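Local coordinates for protein malonyl CoA-ACP transacylase (Xanthomonas oryzae pv. oryzae, PDB 3K89) that probably transfers the malonyl group from malonyl-CoA to the holo acyl carrier protein, the step that supplies malonyl-ACP for fatty acid synthesis, at residues A[155-160]-A[204-209]; A[163-168]-A[287-292]; A[231-236]-A[255-260]. All coordinates share one frame; numbering follows the deposited sequence.

Contact 1. Residues A[155-160]-A[204-209]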
ATOM      1  N   SER A 155     -25.502  14.590  -1.814  1.00 18.04           N
ATOM      2  CA  SER A 155     -26.022  13.476  -1.014  1.00 18.24           C
ATOM      3  C   SER A 155     -25.168  12.225  -1.170  1.00 18.00           C
ATOM      4  O   SER A 155     -25.530  11.155  -0.668  1.00 18.95           O
ATOM      5  CB  SER A 155     -27.455  13.145  -1.423  1.00 18.52           C
ATOM      6  OG  SER A 155     -28.318  14.224  -1.104  1.00 21.03           O
ATOM      7  N   GLN A 156     -24.047  12.355  -1.869  1.00 17.26           N
ATOM      8  CA  GLN A 156     -23.164  11.221  -2.125  1.00 17.17           C
ATOM      9  C   GLN A 156     -21.838  11.438  -1.408  1.00 16.63           C
ATOM     10  O   GLN A 156     -21.716  12.366  -0.602  1.00 17.26           O
ATOM     11  CB  GLN A 156     -22.976  11.023  -3.630  1.00 16.60           C
ATOM     12  CG  GLN A 156     -24.264  10.587  -4.333  1.00 17.01           C
ATOM     13  CD  GLN A 156     -24.093  10.502  -5.837  1.00 17.72           C
ATOM     14  OE1 GLN A 156     -23.674  11.460  -6.471  1.00 17.72           O
ATOM     15  NE2 GLN A 156     -24.423   9.354  -6.410  1.00 17.95           N
ATOM     16  N   VAL A 157     -20.852  10.590  -1.698  1.00 15.76           N
ATOM     17  CA  VAL A 157     -19.569  10.648  -1.001  1.00 15.57           C
ATOM     18  C   VAL A 157     -18.439  10.956  -1.972  1.00 15.26           C
ATOM     19  O   VAL A 157     -18.280  10.278  -2.985  1.00 14.67           O
ATOM     20  CB  VAL A 157     -19.287   9.313  -0.247  1.00 16.16           C
ATOM     21  CG1 VAL A 157     -17.822   9.272   0.265  1.00 16.54           C
ATOM     22  CG2 VAL A 157     -20.280   9.134   0.908  1.00 15.84           C
ATOM     23  N   VAL A 158     -17.678  12.006  -1.678  1.00 14.76           N
ATOM     24  CA  VAL A 158     -16.387  12.216  -2.329  1.00 15.01           C
ATOM     25  C   VAL A 158     -15.461  12.869  -1.322  1.00 15.54           C
ATOM     26  O   VAL A 158     -15.775  13.922  -0.755  1.00 16.07           O
ATOM     27  CB  VAL A 158     -16.475  13.014  -3.676  1.00 15.45           C
ATOM     28  CG1 VAL A 158     -17.163  14.372  -3.487  1.00 16.32           C
ATOM     29  CG2 VAL A 158     -15.088  13.167  -4.327  1.00 15.22           C
ATOM     30  N   VAL A 159     -14.332  12.220  -1.077  1.00 15.28           N
ATOM     31  CA  VAL A 159     -13.425  12.637  -0.010  1.00 15.61           C
ATOM     32  C   VAL A 159     -11.985  12.383  -0.442  1.00 15.29           C
ATOM     33  O   VAL A 159     -11.737  11.566  -1.331  1.00 14.47           O
ATOM     34  CB  VAL A 159     -13.688  11.837   1.323  1.00 15.25           C
ATOM     35  CG1 VAL A 159     -15.051  12.160   1.957  1.00 17.24           C
ATOM     36  CG2 VAL A 159     -13.501  10.318   1.134  1.00 16.22           C
ATOM     37  N   PRO A 160     -11.017  13.082   0.186  1.00 15.89           N
ATOM     38  CA  PRO A 160      -9.621  12.658   0.043  1.00 15.86           C
ATOM     39  C   PRO A 160      -9.465  11.212   0.529  1.00 14.82           C
ATOM     40  O   PRO A 160      -9.954  10.856   1.620  1.00 15.20           O
ATOM     41  CB  PRO A 160      -8.852  13.630   0.949  1.00 16.82           C
ATOM     42  CG  PRO A 160      -9.871  14.262   1.838  1.00 19.33           C
ATOM     43  CD  PRO A 160     -11.162  14.270   1.048  1.00 16.92           C
ATOM     44  N   THR A 204     -12.509   5.581   1.781  1.00 11.32           N
ATOM     45  CA  THR A 204     -13.663   6.484   1.809  1.00 12.37           C
ATOM     46  C   THR A 204     -14.767   5.870   2.677  1.00 12.51           C
ATOM     47  O   THR A 204     -14.757   4.669   2.956  1.00 13.04           O
ATOM     48  CB  THR A 204     -14.273   6.667   0.395  1.00 12.94           C
ATOM     49  OG1 THR A 204     -15.023   5.493   0.046  1.00 13.56           O
ATOM     50  CG2 THR A 204     -13.199   6.937  -0.640  1.00 12.05           C
ATOM     51  N   PRO A 205     -15.754   6.684   3.094  1.00 13.03           N
ATOM     52  CA  PRO A 205     -16.881   6.157   3.869  1.00 13.75           C
ATOM     53  C   PRO A 205     -17.625   4.964   3.247  1.00 13.63           C
ATOM     54  O   PRO A 205     -18.313   4.237   3.966  1.00 14.42           O
ATOM     55  CB  PRO A 205     -17.820   7.373   3.963  1.00 13.98           C
ATOM     56  CG  PRO A 205     -16.867   8.531   4.031  1.00 14.38           C
ATOM     57  CD  PRO A 205     -15.715   8.158   3.110  1.00 13.14           C
ATOM     58  N   LEU A 206     -17.500   4.749   1.934  1.00 13.92           N
ATOM     59  CA  LEU A 206     -18.199   3.624   1.300  1.00 13.99           C
ATOM     60  C   LEU A 206     -17.640   2.277   1.784  1.00 13.73           C
ATOM     61  O   LEU A 206     -18.245   1.230   1.564  1.00 13.95           O
ATOM     62  CB  LEU A 206     -18.163   3.712  -0.234  1.00 14.23           C
ATOM     63  CG  LEU A 206     -18.844   4.937  -0.888  1.00 15.54           C
ATOM     64  CD1 LEU A 206     -18.765   4.830  -2.397  1.00 16.88           C
ATOM     65  CD2 LEU A 206     -20.265   5.169  -0.418  1.00 19.53           C
ATOM     66  N   MET A 207     -16.477   2.317   2.440  1.00 13.51           N
ATOM     67  CA  MET A 207     -15.849   1.106   2.950  1.00 13.60           C
ATOM     68  C   MET A 207     -16.181   0.849   4.418  1.00 14.31           C
ATOM     69  O   MET A 207     -15.602  -0.060   5.020  1.00 14.34           O
ATOM     70  CB  MET A 207     -14.322   1.247   2.851  1.00 13.83           C
ATOM     71  CG  MET A 207     -13.753   1.348   1.436  1.00 12.19           C
ATOM     72  SD  MET A 207     -13.987  -0.163   0.464  1.00 14.29           S
ATOM     73  CE  MET A 207     -15.362   0.324  -0.592  1.00 15.00           C
ATOM     74  N   ARG A 208     -17.097   1.619   5.009  1.00 14.44           N
ATOM     75  CA  ARG A 208     -17.312   1.499   6.462  1.00 15.68           C
ATOM     76  C   ARG A 208     -17.766   0.101   6.896  1.00 16.02           C
ATOM     77  O   ARG A 208     -17.251  -0.439   7.878  1.00 15.85           O
ATOM     78  CB  ARG A 208     -18.256   2.595   6.986  1.00 15.74           C
ATOM     79  CG  ARG A 208     -18.455   2.591   8.492  1.00 19.19           C
ATOM     80  CD  ARG A 208     -17.176   2.957   9.222  1.00 22.07           C
ATOM     81  NE  ARG A 208     -17.316   2.773  10.665  1.00 25.21           N
ATOM     82  CZ  ARG A 208     -17.128   1.620  11.302  1.00 26.66           C
ATOM     83  NH1 ARG A 208     -16.787   0.524  10.634  1.00 27.95           N
ATOM     84  NH2 ARG A 208     -17.281   1.561  12.616  1.00 30.14           N
ATOM     85  N   ASP A 209     -18.715  -0.479   6.167  1.00 16.43           N
ATOM     86  CA  ASP A 209     -19.217  -1.811   6.495  1.00 18.10           C
ATOM     87  C   ASP A 209     -18.197  -2.910   6.182  1.00 16.89           C
ATOM     88  O   ASP A 209     -18.057  -3.867   6.962  1.00 17.14           O
ATOM     89  CB  ASP A 209     -20.550  -2.075   5.798  1.00 18.53           C
ATOM     90  CG  ASP A 209     -21.674  -1.224   6.358  1.00 23.82           C
ATOM     91  OD1 ASP A 209     -21.662  -0.931   7.575  1.00 28.49           O
ATOM     92  OD2 ASP A 209     -22.578  -0.847   5.578  1.00 29.77           O
TER
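T204 opens 204-209 with its CB 3.8 Å from CG2 of V159. Its hydroxyl plays no part across the contact: with OG1 placed between the backbone N and the carbonyl carbon (chi1 76°), it accepts from the backbone N two residues on, that of L206, 3.2 Å from OG1, closing an ST turn, and it also bonds to the carbonyl of P201. P205 has the largest share of 204-209 in the contact. Its CD is shared by two valines: CG2 of V159 points at this corner of the ring, 3.7 Å away, and CG1 of V157, whose side chain passes the ring at a slant, is also 3.7 Å from CD. L206 comes last; CD2 swings back to within 4.2 Å of V157 CG2, the two side chains running past one another in opposite directions, while D174 also touches the leucine. Every contact is thus aliphatic; V158 points away, into helices 142-152 and 175-187. The arrangement is a surface packing of V157, just before strand 158-165, and V159 within it, in the small mixed sheet of the acyl transferase fold, against the 3-10 turn that leads from the predicted active-site H203 into helix 208-219.

Contact 2. Residues A[163-168]-A[287-292]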
ATOM      1  N   PHE A 163      -3.450  10.985   0.983  1.00 12.22           N
ATOM      2  CA  PHE A 163      -2.506  12.113   0.975  1.00 12.20           C
ATOM      3  C   PHE A 163      -1.143  11.536   0.616  1.00 12.64           C
ATOM      4  O   PHE A 163      -0.449  11.015   1.491  1.00 12.32           O
ATOM      5  CB  PHE A 163      -2.497  12.821   2.339  1.00 12.50           C
ATOM      6  CG  PHE A 163      -3.809  13.480   2.674  1.00 13.04           C
ATOM      7  CD1 PHE A 163      -4.116  14.744   2.161  1.00 14.06           C
ATOM      8  CD2 PHE A 163      -4.748  12.826   3.482  1.00 14.45           C
ATOM      9  CE1 PHE A 163      -5.343  15.354   2.463  1.00 15.33           C
ATOM     10  CE2 PHE A 163      -5.972  13.414   3.776  1.00 15.09           C
ATOM     11  CZ  PHE A 163      -6.271  14.689   3.273  1.00 14.48           C
ATOM     12  N   ASN A 164      -0.790  11.577  -0.673  1.00 12.87           N
ATOM     13  CA  ASN A 164       0.392  10.869  -1.176  1.00 13.12           C
ATOM     14  C   ASN A 164       1.690  11.650  -1.188  1.00 14.23           C
ATOM     15  O   ASN A 164       2.728  11.087  -0.933  1.00 13.87           O
ATOM     16  CB  ASN A 164       0.120  10.204  -2.534  1.00 12.92           C
ATOM     17  CG  ASN A 164      -0.750   8.983  -2.390  1.00 12.15           C
ATOM     18  OD1 ASN A 164      -0.782   8.382  -1.316  1.00 11.83           O
ATOM     19  ND2 ASN A 164      -1.459   8.604  -3.456  1.00 12.79           N
ATOM     20  N   SER A 165       1.612  12.938  -1.501  1.00 15.79           N
ATOM     21  CA  SER A 165       2.761  13.830  -1.383  1.00 17.40           C
ATOM     22  C   SER A 165       2.209  15.237  -1.493  1.00 18.48           C
ATOM     23  O   SER A 165       1.056  15.407  -1.865  1.00 17.70           O
ATOM     24  CB  SER A 165       3.787  13.571  -2.493  1.00 17.23           C
ATOM     25  OG  SER A 165       3.338  14.027  -3.750  1.00 17.79           O
ATOM     26  N   PRO A 166       3.022  16.255  -1.170  1.00 20.07           N
ATOM     27  CA  PRO A 166       2.535  17.577  -1.544  1.00 21.09           C
ATOM     28  C   PRO A 166       2.302  17.563  -3.056  1.00 21.78           C
ATOM     29  O   PRO A 166       3.119  17.013  -3.802  1.00 22.97           O
ATOM     30  CB  PRO A 166       3.689  18.502  -1.132  1.00 21.60           C
ATOM     31  CG  PRO A 166       4.388  17.747  -0.039  1.00 21.87           C
ATOM     32  CD  PRO A 166       4.303  16.306  -0.449  1.00 20.51           C
ATOM     33  N   GLY A 167       1.150  18.053  -3.500  1.00 22.87           N
ATOM     34  CA  GLY A 167       0.822  18.009  -4.930  1.00 23.30           C
ATOM     35  C   GLY A 167       0.399  16.659  -5.507  1.00 23.03           C
ATOM     36  O   GLY A 167       0.350  16.489  -6.736  1.00 23.91           O
ATOM     37  N   GLN A 168       0.132  15.676  -4.639  1.00 21.88           N
ATOM     38  CA  GLN A 168      -0.616  14.489  -5.059  1.00 20.70           C
ATOM     39  C   GLN A 168      -1.617  14.053  -3.997  1.00 19.49           C
ATOM     40  O   GLN A 168      -1.236  13.604  -2.913  1.00 18.83           O
ATOM     41  CB  GLN A 168       0.259  13.289  -5.467  1.00 21.01           C
ATOM     42  CG  GLN A 168      -0.668  12.166  -6.025  1.00 21.66           C
ATOM     43  CD  GLN A 168       0.005  10.851  -6.393  1.00 23.61           C
ATOM     44  OE1 GLN A 168       1.077  10.814  -7.018  1.00 25.51           O
ATOM     45  NE2 GLN A 168      -0.663   9.755  -6.049  1.00 20.00           N
ATOM     46  N   ILE A 287       8.144   9.616  -1.918  1.00 14.37           N
ATOM     47  CA  ILE A 287       9.099   9.949  -0.862  1.00 15.81           C
ATOM     48  C   ILE A 287      10.006  11.107  -1.318  1.00 16.98           C
ATOM     49  O   ILE A 287      10.236  12.039  -0.544  1.00 18.15           O
ATOM     50  CB  ILE A 287       9.927   8.723  -0.434  1.00 15.00           C
ATOM     51  CG1 ILE A 287       9.052   7.741   0.365  1.00 14.86           C
ATOM     52  CG2 ILE A 287      11.113   9.145   0.458  1.00 15.35           C
ATOM     53  CD1 ILE A 287       9.592   6.313   0.414  1.00 13.42           C
ATOM     54  N   LYS A 288      10.483  11.046  -2.559  1.00 17.74           N
ATOM     55  CA  LYS A 288      11.349  12.107  -3.118  1.00 19.36           C
ATOM     56  C   LYS A 288      10.645  13.459  -3.156  1.00 19.76           C
ATOM     57  O   LYS A 288      11.298  14.512  -3.061  1.00 20.38           O
ATOM     58  CB  LYS A 288      11.866  11.729  -4.513  1.00 20.04           C
ATOM     59  CG  LYS A 288      12.787  10.509  -4.530  1.00 23.16           C
ATOM     60  CD  LYS A 288      13.461  10.325  -5.877  1.00 29.67           C
ATOM     61  CE  LYS A 288      13.369   8.875  -6.375  1.00 32.62           C
ATOM     62  NZ  LYS A 288      13.546   7.833  -5.315  1.00 34.40           N
ATOM     63  N   ARG A 289       9.320  13.440  -3.300  1.00 19.27           N
ATOM     64  CA  ARG A 289       8.519  14.668  -3.301  1.00 19.55           C
ATOM     65  C   ARG A 289       8.227  15.161  -1.881  1.00 19.01           C
ATOM     66  O   ARG A 289       8.141  16.368  -1.645  1.00 19.53           O
ATOM     67  CB  ARG A 289       7.228  14.476  -4.117  1.00 20.05           C
ATOM     68  CG  ARG A 289       6.369  15.725  -4.309  1.00 23.42           C
ATOM     69  CD  ARG A 289       7.066  16.786  -5.169  1.00 27.86           C
ATOM     70  NE  ARG A 289       6.346  18.059  -5.130  1.00 32.91           N
ATOM     71  CZ  ARG A 289       6.433  18.941  -4.137  1.00 35.05           C
ATOM     72  NH1 ARG A 289       7.220  18.697  -3.095  1.00 36.21           N
ATOM     73  NH2 ARG A 289       5.733  20.071  -4.189  1.00 36.38           N
ATOM     74  N   ILE A 290       8.081  14.229  -0.941  1.00 17.87           N
ATOM     75  CA  ILE A 290       7.784  14.558   0.448  1.00 18.21           C
ATOM     76  C   ILE A 290       8.995  15.170   1.167  1.00 19.20           C
ATOM     77  O   ILE A 290       8.880  16.188   1.867  1.00 19.37           O
ATOM     78  CB  ILE A 290       7.273  13.304   1.215  1.00 18.03           C
ATOM     79  CG1 ILE A 290       5.916  12.862   0.655  1.00 17.23           C
ATOM     80  CG2 ILE A 290       7.126  13.603   2.710  1.00 16.99           C
ATOM     81  CD1 ILE A 290       5.594  11.373   0.895  1.00 15.32           C
ATOM     82  N   ASP A 291      10.148  14.548   0.980  1.00 19.61           N
ATOM     83  CA  ASP A 291      11.347  14.969   1.686  1.00 21.40           C
ATOM     84  C   ASP A 291      12.556  14.684   0.811  1.00 21.98           C
ATOM     85  O   ASP A 291      13.009  13.541   0.687  1.00 21.34           O
ATOM     86  CB  ASP A 291      11.445  14.261   3.035  1.00 21.43           C
ATOM     87  CG  ASP A 291      12.615  14.756   3.885  1.00 22.78           C
ATOM     88  OD1 ASP A 291      13.591  15.312   3.324  1.00 23.72           O
ATOM     89  OD2 ASP A 291      12.552  14.564   5.118  1.00 22.31           O
ATOM     90  N   LYS A 292      13.085  15.755   0.218  1.00 23.38           N
ATOM     91  CA  LYS A 292      14.130  15.651  -0.802  1.00 24.79           C
ATOM     92  C   LYS A 292      15.482  15.175  -0.266  1.00 24.84           C
ATOM     93  O   LYS A 292      16.372  14.822  -1.037  1.00 25.73           O
ATOM     94  CB  LYS A 292      14.296  17.003  -1.500  1.00 25.63           C
ATOM     95  CG  LYS A 292      13.115  17.404  -2.377  1.00 27.51           C
ATOM     96  CD  LYS A 292      13.215  18.861  -2.825  1.00 31.35           C
ATOM     97  CE  LYS A 292      14.063  19.010  -4.074  1.00 32.32           C
ATOM     98  NZ  LYS A 292      14.308  20.444  -4.405  1.00 33.14           N
TER
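S165 and I290 bring the two backbones closest, their CA atoms 5.4 Å apart, where the end of strand 158-165 and its type II turn from S165 to Q168 meet the last turn of helix 282-290. I290 extends along the strand end: CG1, anti to the carbonyl carbon (chi1 -66°), lies 3.9 Å from CB of S165, and CD1 runs on to 3.4 Å from the backbone O of N164. The same CG1 is 4.0 Å from CD of P166, whose ring crosses the isoleucine at about a right angle. One residue earlier in the helix, R289 sends CG toward the turn, 3.5 Å from S165 OG and 3.5 Å from P166 O. Its chain then bends at chi2 (66°), folding the guanidinium back alongside the turn, so that P166 O sits over one face of that group, offset toward its rim, while P166 CB is 4.0 Å from NH2. Its aliphatic part thus meets the S165 hydroxyl and the P166 carbonyl, its flat end the proline ring. The N atoms of N164 and S165 both donate to Q168 O, making a classic beta bulge. This bulged hairpin with its type II turn packs on the end of helix 282-290, joining the small mixed sheet to the helix before strand 295-298, and the side chain of N164, just before the turn, lies about 4 Å from a bound glycerol.

Contact 3. Residues A[231-236]-A[255-260]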
ATOM      1  N   VAL A 231       4.741   1.937  11.329  1.00  9.83           N
ATOM      2  CA  VAL A 231       4.035   3.220  11.294  1.00 10.17           C
ATOM      3  C   VAL A 231       2.793   3.067  10.403  1.00 10.27           C
ATOM      4  O   VAL A 231       2.932   2.798   9.207  1.00 11.30           O
ATOM      5  CB  VAL A 231       4.956   4.329  10.751  1.00 10.97           C
ATOM      6  CG1 VAL A 231       4.209   5.650  10.690  1.00 11.78           C
ATOM      7  CG2 VAL A 231       6.205   4.446  11.617  1.00 11.12           C
ATOM      8  N   GLN A 232       1.602   3.215  10.994  1.00  9.74           N
ATOM      9  CA  GLN A 232       0.336   2.880  10.315  1.00  9.66           C
ATOM     10  C   GLN A 232      -0.303   4.095   9.645  1.00 10.15           C
ATOM     11  O   GLN A 232      -0.135   5.232  10.083  1.00 10.14           O
ATOM     12  CB  GLN A 232      -0.590   2.181  11.296  1.00  9.36           C
ATOM     13  CG  GLN A 232      -0.077   0.773  11.608  1.00  9.29           C
ATOM     14  CD  GLN A 232      -1.061  -0.082  12.375  1.00 11.41           C
ATOM     15  OE1 GLN A 232      -1.990  -0.690  11.791  1.00 13.94           O
ATOM     16  NE2 GLN A 232      -0.844  -0.189  13.678  1.00  8.70           N
ATOM     17  N   ASN A 233      -1.004   3.844   8.544  1.00  9.22           N
ATOM     18  CA  ASN A 233      -1.523   4.889   7.657  1.00  9.22           C
ATOM     19  C   ASN A 233      -2.584   5.795   8.253  1.00  9.66           C
ATOM     20  O   ASN A 233      -2.724   6.950   7.826  1.00  9.63           O
ATOM     21  CB  ASN A 233      -2.206   4.263   6.414  1.00  8.64           C
ATOM     22  CG  ASN A 233      -1.240   3.532   5.437  1.00  8.47           C
ATOM     23  OD1 ASN A 233      -1.716   2.782   4.589  1.00  9.87           O
ATOM     24  ND2 ASN A 233       0.067   3.786   5.506  1.00  8.04           N
ATOM     25  N   VAL A 234      -3.409   5.267   9.156  1.00 10.28           N
ATOM     26  CA  VAL A 234      -4.594   6.037   9.556  1.00 11.00           C
ATOM     27  C   VAL A 234      -4.165   7.320  10.284  1.00 11.13           C
ATOM     28  O   VAL A 234      -4.812   8.355  10.154  1.00 11.59           O
ATOM     29  CB  VAL A 234      -5.592   5.196  10.388  1.00 10.54           C
ATOM     30  CG1 VAL A 234      -5.007   4.773  11.758  1.00 11.54           C
ATOM     31  CG2 VAL A 234      -6.915   5.963  10.577  1.00 13.16           C
ATOM     32  N   ASP A 235      -3.065   7.242  11.031  1.00 11.55           N
ATOM     33  CA  ASP A 235      -2.634   8.377  11.840  1.00 12.50           C
ATOM     34  C   ASP A 235      -1.125   8.582  11.902  1.00 13.30           C
ATOM     35  O   ASP A 235      -0.633   9.387  12.717  1.00 13.55           O
ATOM     36  CB  ASP A 235      -3.221   8.238  13.252  1.00 13.17           C
ATOM     37  CG  ASP A 235      -2.749   6.985  13.973  1.00 13.71           C
ATOM     38  OD1 ASP A 235      -3.063   6.852  15.180  1.00 17.13           O
ATOM     39  OD2 ASP A 235      -2.054   6.147  13.358  1.00 12.47           O
ATOM     40  N   ALA A 236      -0.399   7.862  11.047  1.00 12.77           N
ATOM     41  CA  ALA A 236       1.051   8.006  10.946  1.00 13.07           C
ATOM     42  C   ALA A 236       1.726   7.760  12.292  1.00 14.07           C
ATOM     43  O   ALA A 236       2.698   8.450  12.654  1.00 14.77           O
ATOM     44  CB  ALA A 236       1.415   9.389  10.372  1.00 13.90           C
ATOM     45  N   LEU A 255     -10.789   5.520   6.143  1.00 11.44           N
ATOM     46  CA  LEU A 255     -10.173   6.831   6.357  1.00 11.77           C
ATOM     47  C   LEU A 255      -8.971   7.034   5.427  1.00 11.77           C
ATOM     48  O   LEU A 255      -8.418   6.074   4.905  1.00 10.93           O
ATOM     49  CB  LEU A 255      -9.788   6.991   7.831  1.00 11.66           C
ATOM     50  CG  LEU A 255     -10.973   7.072   8.800  1.00 12.32           C
ATOM     51  CD1 LEU A 255     -10.509   7.054  10.235  1.00 13.99           C
ATOM     52  CD2 LEU A 255     -11.840   8.314   8.519  1.00 12.12           C
ATOM     53  N   PRO A 256      -8.577   8.301   5.184  1.00 11.68           N
ATOM     54  CA  PRO A 256      -7.504   8.560   4.233  1.00 11.83           C
ATOM     55  C   PRO A 256      -6.160   7.985   4.634  1.00 11.20           C
ATOM     56  O   PRO A 256      -5.800   7.986   5.812  1.00 10.56           O
ATOM     57  CB  PRO A 256      -7.427  10.097   4.149  1.00 11.99           C
ATOM     58  CG  PRO A 256      -8.407  10.635   5.068  1.00 13.06           C
ATOM     59  CD  PRO A 256      -9.250   9.532   5.651  1.00 12.02           C
ATOM     60  N   VAL A 257      -5.433   7.485   3.643  1.00 11.04           N
ATOM     61  CA  VAL A 257      -4.049   7.061   3.862  1.00 10.77           C
ATOM     62  C   VAL A 257      -3.197   8.304   4.041  1.00 10.77           C
ATOM     63  O   VAL A 257      -3.113   9.137   3.150  1.00 10.99           O
ATOM     64  CB  VAL A 257      -3.536   6.230   2.660  1.00 10.35           C
ATOM     65  CG1 VAL A 257      -2.016   6.011   2.692  1.00 11.39           C
ATOM     66  CG2 VAL A 257      -4.229   4.892   2.617  1.00 11.05           C
ATOM     67  N   GLN A 258      -2.570   8.424   5.209  1.00 11.14           N
ATOM     68  CA  GLN A 258      -1.719   9.589   5.496  1.00 11.09           C
ATOM     69  C   GLN A 258      -0.287   9.256   5.074  1.00 10.96           C
ATOM     70  O   GLN A 258       0.599   9.053   5.922  1.00 11.26           O
ATOM     71  CB  GLN A 258      -1.771   9.934   7.001  1.00 10.49           C
ATOM     72  CG  GLN A 258      -3.193  10.199   7.569  1.00 11.01           C
ATOM     73  CD  GLN A 258      -3.853  11.467   7.060  1.00 13.00           C
ATOM     74  OE1 GLN A 258      -5.080  11.615   7.171  1.00 15.96           O
ATOM     75  NE2 GLN A 258      -3.064  12.400   6.529  1.00 12.23           N
ATOM     76  N   TRP A 259      -0.063   9.115   3.764  1.00 11.19           N
ATOM     77  CA  TRP A 259       1.250   8.649   3.313  1.00 11.85           C
ATOM     78  C   TRP A 259       2.317   9.713   3.579  1.00 11.77           C
ATOM     79  O   TRP A 259       3.388   9.399   4.116  1.00 11.61           O
ATOM     80  CB  TRP A 259       1.254   8.172   1.840  1.00 11.16           C
ATOM     81  CG  TRP A 259       2.604   7.565   1.504  1.00 11.53           C
ATOM     82  CD1 TRP A 259       3.570   8.060   0.638  1.00 10.99           C
ATOM     83  CD2 TRP A 259       3.173   6.400   2.113  1.00 11.14           C
ATOM     84  NE1 TRP A 259       4.679   7.246   0.668  1.00 12.15           N
ATOM     85  CE2 TRP A 259       4.460   6.217   1.551  1.00 11.25           C
ATOM     86  CE3 TRP A 259       2.702   5.473   3.064  1.00 11.38           C
ATOM     87  CZ2 TRP A 259       5.300   5.154   1.922  1.00 10.62           C
ATOM     88  CZ3 TRP A 259       3.523   4.402   3.416  1.00 10.68           C
ATOM     89  CH2 TRP A 259       4.818   4.261   2.852  1.00 10.37           C
ATOM     90  N   THR A 260       2.003  10.965   3.260  1.00 12.76           N
ATOM     91  CA  THR A 260       2.922  12.074   3.585  1.00 12.66           C
ATOM     92  C   THR A 260       3.278  12.049   5.064  1.00 12.68           C
ATOM     93  O   THR A 260       4.456  12.110   5.408  1.00 12.92           O
ATOM     94  CB  THR A 260       2.323  13.412   3.165  1.00 12.51           C
ATOM     95  OG1 THR A 260       2.176  13.397   1.747  1.00 14.77           O
ATOM     96  CG2 THR A 260       3.241  14.590   3.543  1.00 13.97           C
TER
HETATM   97  O   HOH W   1      -6.561   9.193   8.146  1.00 12.54           O
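N233, Q258 and V234 bury the most surface here, where the loop after strand 231-232 meets the short, weakly bonded strand 257-258 and the start of helix 259-268, beside the probable nucleophile elbow of the acyl transferase fold. N233 serves both sides of this junction. Its backbone O accepts from Q258 N at 3.0 Å, with an N-H...O angle of 155° and the donor tilted 23° out of the carbonyl plane. Its side chain runs beside that of V257, pointing the same way, with OD1 3.8 Å from V257 CG1. The amide continues to the indole of W259: ND2 stands at the ring edge, near its plane, 4.0 Å from CE3, and the amide and ring planes are 85° apart. Both polar ends of this buried amide are satisfied by the elbow, OD1 by the backbone N of the predicted nucleophile S94 and ND2 by the O of G92, which fixes its rotation and probably helps to position the serine.

Q258 folds over the loop. Its first torsion brings CG against the carbonyl O atoms of N233 and V234, 3.6 Å from V234 O; the bend at chi2 then turns the amide. V234 has its CB pointing away, yet CG2 turns to L255 and packs 3.8 Å from CD1. A water bridges the segments, 2.8 Å from V234 O and 2.7 Å from P256 O, with more acceptors in reach than its two protons can serve.

In the fold
From the N terminus, the chain first builds most of the parallel sheet and the predicted nucleophile S94, then enters the small mixed sheet, where strand 158-165 begins in contact 1 and ends in contact 2. Contact 1 closes first, when the chain returns at 204-209 just past H203. Contact 3 opens and closes later, in series with contact 1 and nested inside the long loop that contact 2 completes at 287-292; contacts 1 and 2 cross. Strand 257-258 of contact 3 lies next to strand 158-165, and F163 N sits 2.9 Å from V257 O, a probable hydrogen bond. Together the three tie the mixed sheet to the turn leading into helix 208-219, the end of helix 282-290 and the loop after strand 231-232, beside the predicted active site.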